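Type III Pentaketide Synthase (PDB 3EUO) is a fungal type III polyketide synthase of the chalcone and stilbene synthase family, a pentaketide synthase that probably acts as an acyltransferase. Local coordinates at residues 168-173 and 205-210; 105-110 and 151-156. All coordinates share one frame; numbering follows the deposited sequence.

Interaction 1: residues 168-173 and 205-210; sequences RILVLA and ASAVIL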
# COMPACT_ATOMS: atom_id res chain seq x y z
N ARG A 168 -13.31 14.22 -3.82
CA ARG A 168 -14.20 13.39 -3.03
C ARG A 168 -13.53 12.03 -2.93
O ARG A 168 -13.44 11.30 -3.93
CB ARG A 168 -15.57 13.25 -3.70
CG ARG A 168 -16.22 14.58 -4.11
CD ARG A 168 -16.74 15.39 -2.90
NE ARG A 168 -17.46 16.59 -3.37
CZ ARG A 168 -16.89 17.77 -3.60
NH1 ARG A 168 -15.60 17.96 -3.41
NH2 ARG A 168 -17.64 18.77 -4.05
N ILE A 169 -13.06 11.68 -1.74
CA ILE A 169 -12.23 10.49 -1.59
C ILE A 169 -12.92 9.39 -0.80
O ILE A 169 -13.33 9.60 0.34
CB ILE A 169 -10.85 10.83 -0.97
CG1 ILE A 169 -10.18 11.96 -1.77
CG2 ILE A 169 -9.99 9.56 -0.86
CD1 ILE A 169 -8.70 12.17 -1.48
N LEU A 170 -13.04 8.22 -1.41
CA LEU A 170 -13.52 7.04 -0.71
C LEU A 170 -12.36 6.50 0.12
O LEU A 170 -11.36 6.03 -0.44
CB LEU A 170 -14.03 5.97 -1.68
CG LEU A 170 -14.49 4.63 -1.07
CD1 LEU A 170 -15.55 4.82 0.02
CD2 LEU A 170 -15.01 3.69 -2.13
N VAL A 171 -12.51 6.55 1.44
CA VAL A 171 -11.51 6.02 2.37
C VAL A 171 -12.04 4.72 2.97
O VAL A 171 -13.07 4.71 3.64
CB VAL A 171 -11.19 7.00 3.52
CG1 VAL A 171 -9.88 6.60 4.22
CG2 VAL A 171 -11.09 8.44 3.00
N LEU A 172 -11.32 3.62 2.73
CA LEU A 172 -11.89 2.29 2.98
C LEU A 172 -10.94 1.37 3.74
O LEU A 172 -9.76 1.29 3.43
CB LEU A 172 -12.28 1.64 1.64
CG LEU A 172 -12.79 0.19 1.63
CD1 LEU A 172 -14.15 0.07 2.29
CD2 LEU A 172 -12.82 -0.37 0.20
N ALA A 173 -11.48 0.67 4.74
CA ALA A 173 -10.73 -0.37 5.45
C ALA A 173 -11.51 -1.67 5.43
O ALA A 173 -12.72 -1.69 5.70
CB ALA A 173 -10.43 0.04 6.87
N ALA A 205 -15.77 -4.25 7.51
CA ALA A 205 -15.36 -3.22 6.55
C ALA A 205 -16.03 -1.92 6.94
O ALA A 205 -17.16 -1.92 7.41
CB ALA A 205 -15.73 -3.61 5.13
N SER A 206 -15.31 -0.82 6.77
CA SER A 206 -15.86 0.48 7.09
C SER A 206 -15.28 1.50 6.13
O SER A 206 -14.17 1.34 5.63
CB SER A 206 -15.54 0.87 8.52
OG SER A 206 -14.14 0.89 8.74
N ALA A 207 -16.05 2.56 5.87
CA ALA A 207 -15.64 3.57 4.90
C ALA A 207 -16.13 4.95 5.30
O ALA A 207 -17.14 5.08 5.99
CB ALA A 207 -16.16 3.21 3.51
N VAL A 208 -15.37 5.96 4.89
CA VAL A 208 -15.83 7.34 4.97
C VAL A 208 -15.59 8.03 3.62
O VAL A 208 -14.75 7.60 2.83
CB VAL A 208 -15.16 8.17 6.11
CG1 VAL A 208 -15.39 7.50 7.48
CG2 VAL A 208 -13.66 8.39 5.85
N ILE A 209 -16.36 9.08 3.37
CA ILE A 209 -16.07 9.98 2.27
C ILE A 209 -15.42 11.22 2.86
O ILE A 209 -15.99 11.85 3.75
CB ILE A 209 -17.35 10.40 1.51
CG1 ILE A 209 -18.08 9.16 0.96
CG2 ILE A 209 -16.98 11.42 0.43
CD1 ILE A 209 -17.24 8.31 -0.01
N LEU A 210 -14.21 11.54 2.39
CA LEU A 210 -13.56 12.80 2.74
C LEU A 210 -13.61 13.73 1.55
O LEU A 210 -13.12 13.40 0.47
CB LEU A 210 -12.11 12.59 3.18
CG LEU A 210 -11.42 13.80 3.83
CD1 LEU A 210 -12.04 14.14 5.20
CD2 LEU A 210 -9.92 13.57 3.97
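Ile169, Val171 and Ala173 each exchange two backbone hydrogen bonds with Leu210, Val208 and Ser206, so six bonds join these antiparallel strands of the central thiolase-type sheet. Val171 N reaches Val208 O at 2.8 Å, and Val208 N returns a bond to Val171 O. Ala173 N to Ser206 O is close to straight, with 176° at the hydrogen. Three carbonyls take a CA-H contact besides: Ala207 CA lies 3.1 Å from Val171 O, and Ile209 CA and Ala205 CA approach Ile169 O and Ala173 O likewise. At the non-hydrogen-bonded positions Leu170 and Leu172 turn their amides to strand 105-109 instead. On their face, Leu170 CD1 touches Ala207 CB and Ile209 CD1, each at 3.9 Å. On the other, Val208 CG2 sits between its own N and carbonyl carbon (chi1 -57° for CG1), beside Val171 CB at 3.7 Å. The polar ends find partners elsewhere in the chain: Ser206 OG bonds Ala333 O, and Arg168 NH2 bonds Ile214 O. With the N-H and C=O groups of the hydrogen-bonded pairs satisfied across the strands and the side chains largely apolar, the pair can be buried without leaving those groups unpaired.

Interaction 2: residues 105-110 and 151-156; sequences HMVSTT and RTAANL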
# COMPACT_ATOMS: atom_id res chain seq x y z
N HIS A 105 -10.70 10.02 -5.82
CA HIS A 105 -9.61 9.20 -5.31
C HIS A 105 -10.22 8.11 -4.44
O HIS A 105 -11.34 8.25 -3.94
CB HIS A 105 -8.67 9.98 -4.37
CG HIS A 105 -8.08 11.24 -4.93
ND1 HIS A 105 -8.84 12.36 -5.22
CD2 HIS A 105 -6.79 11.61 -5.12
CE1 HIS A 105 -8.05 13.34 -5.62
NE2 HIS A 105 -6.80 12.91 -5.56
N MET A 106 -9.45 7.05 -4.22
CA MET A 106 -9.79 6.00 -3.27
C MET A 106 -8.53 5.73 -2.46
O MET A 106 -7.45 5.58 -3.03
CB MET A 106 -10.24 4.74 -4.03
CG MET A 106 -10.74 3.58 -3.18
SD MET A 106 -11.38 2.26 -4.26
CE MET A 106 -13.11 2.62 -4.32
N VAL A 107 -8.64 5.73 -1.13
CA VAL A 107 -7.51 5.32 -0.27
C VAL A 107 -7.99 4.15 0.57
O VAL A 107 -8.87 4.31 1.42
CB VAL A 107 -7.00 6.45 0.66
CG1 VAL A 107 -5.81 5.96 1.49
CG2 VAL A 107 -6.59 7.68 -0.15
N SER A 108 -7.41 2.97 0.33
CA SER A 108 -7.86 1.73 0.96
C SER A 108 -6.77 1.12 1.80
O SER A 108 -5.59 1.36 1.55
CB SER A 108 -8.31 0.71 -0.10
OG SER A 108 -9.32 1.26 -0.94
N THR A 109 -7.16 0.33 2.78
CA THR A 109 -6.17 -0.37 3.59
C THR A 109 -6.65 -1.78 3.94
O THR A 109 -7.85 -2.04 4.01
CB THR A 109 -5.80 0.45 4.85
OG1 THR A 109 -4.66 -0.13 5.51
CG2 THR A 109 -6.96 0.56 5.81
N THR A 110 -5.69 -2.68 4.11
CA THR A 110 -5.91 -4.00 4.70
C THR A 110 -4.56 -4.59 5.08
O THR A 110 -3.56 -4.28 4.45
CB THR A 110 -6.65 -4.98 3.74
OG1 THR A 110 -7.00 -6.17 4.46
CG2 THR A 110 -5.80 -5.34 2.51
N ARG A 151 -5.61 10.29 6.98
CA ARG A 151 -4.61 11.34 6.90
C ARG A 151 -4.03 11.44 5.49
O ARG A 151 -3.81 12.55 4.97
CB ARG A 151 -3.49 11.07 7.93
CG ARG A 151 -2.30 12.03 7.87
CD ARG A 151 -1.27 11.75 8.98
NE ARG A 151 -0.92 10.33 9.06
CZ ARG A 151 -0.15 9.70 8.18
NH1 ARG A 151 0.37 10.36 7.15
NH2 ARG A 151 0.10 8.40 8.33
N THR A 152 -3.80 10.29 4.87
CA THR A 152 -3.34 10.24 3.49
C THR A 152 -4.38 10.89 2.58
O THR A 152 -4.04 11.73 1.76
CB THR A 152 -3.03 8.81 3.05
OG1 THR A 152 -2.02 8.26 3.90
CG2 THR A 152 -2.53 8.78 1.60
N ALA A 153 -5.64 10.50 2.75
CA ALA A 153 -6.75 11.13 2.03
C ALA A 153 -6.80 12.65 2.22
O ALA A 153 -7.09 13.38 1.27
CB ALA A 153 -8.08 10.51 2.42
N ALA A 154 -6.52 13.13 3.44
CA ALA A 154 -6.51 14.57 3.72
C ALA A 154 -5.45 15.27 2.88
O ALA A 154 -5.72 16.30 2.27
CB ALA A 154 -6.29 14.83 5.21
N ASN A 155 -4.25 14.71 2.84
CA ASN A 155 -3.17 15.26 2.03
C ASN A 155 -3.53 15.27 0.54
O ASN A 155 -3.27 16.24 -0.17
CB ASN A 155 -1.87 14.47 2.24
CG ASN A 155 -1.28 14.65 3.63
OD1 ASN A 155 -1.51 15.67 4.29
ND2 ASN A 155 -0.49 13.67 4.08
N LEU A 156 -4.17 14.19 0.08
CA LEU A 156 -4.59 14.07 -1.31
C LEU A 156 -5.69 15.09 -1.65
O LEU A 156 -5.65 15.72 -2.71
CB LEU A 156 -5.02 12.64 -1.63
CG LEU A 156 -3.94 11.55 -1.53
CD1 LEU A 156 -4.58 10.19 -1.69
CD2 LEU A 156 -2.84 11.75 -2.58
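Val107 meets Leu156 tip to tip, its CG2 lying 3.6 Å from Leu156 CD1, the closest approach between residues 105-110 and 151-156. The same methyl also rests against Ala153, 4.1 Å from its CB, where the small side chain lets the helix backbone come near: the CA atoms of Val107 and Ala153 are only 6.3 Å apart. The other branch, CG1, leans toward Thr152 and stands 4.3 Å from its CB. Val107 therefore divides its methyls, CG2 between Ala153 and Leu156 and CG1 toward Thr152, with CG2 anti to its carbonyl carbon and CG1 anti to its backbone N (chi1 -178°). One turn along the helix from Thr152 and Ala153, Leu156 also crosses His105, its CB 4.0 Å from CD2 of the imidazole, which it approaches obliquely. The contact is one of dispersion and shape.

Second-shell partners fix the pieces. The His105 ring makes an edge-to-face stack with His160, farther along the same helix, and Thr152 OG1 turns back to Ala148 O, so that its hydroxyl is satisfied within the helix. Val107 itself is tied through its backbone to Leu170 and Leu172 of the adjoining strand.

Helix 145-162 connects strand 134-138 to strand 168-175, a beta-alpha-beta crossover passing over strand 105-109, which lies between them in the sheet. It runs roughly antiparallel to that strand, at 163°, and Ala153 also touches Val171. Met106, pointing away from it, packs against Ala124 of helix 119-127. Arg151 NH1 forms a salt bridge with Glu134 of the second subunit, while Asn155 packs on Leu156 of that subunit and Leu156 on its Asn155, placing helix 145-162 between its own sheet and the dimer interface.

Both contacts are buried and share one sheet, in which strands 105-109 and 168-175 are parallel neighbours, but they build it in different directions. Interaction 1 extends the sheet in its plane through backbone polarity; interaction 2 stacks a helix on it through apolar side chains. They join directly: Leu170 O lies 2.8 Å from Val107 N, a probable hydrogen bond, and Ile169 CD1 packs against Ala153 O at 3.4 Å. The helix of interaction 2 runs on in the chain to strand 168-175, so that it leads into the first strand of interaction 1. Interaction 1 touches no other subunit, whereas interaction 2 reaches the dimer partner through its helix.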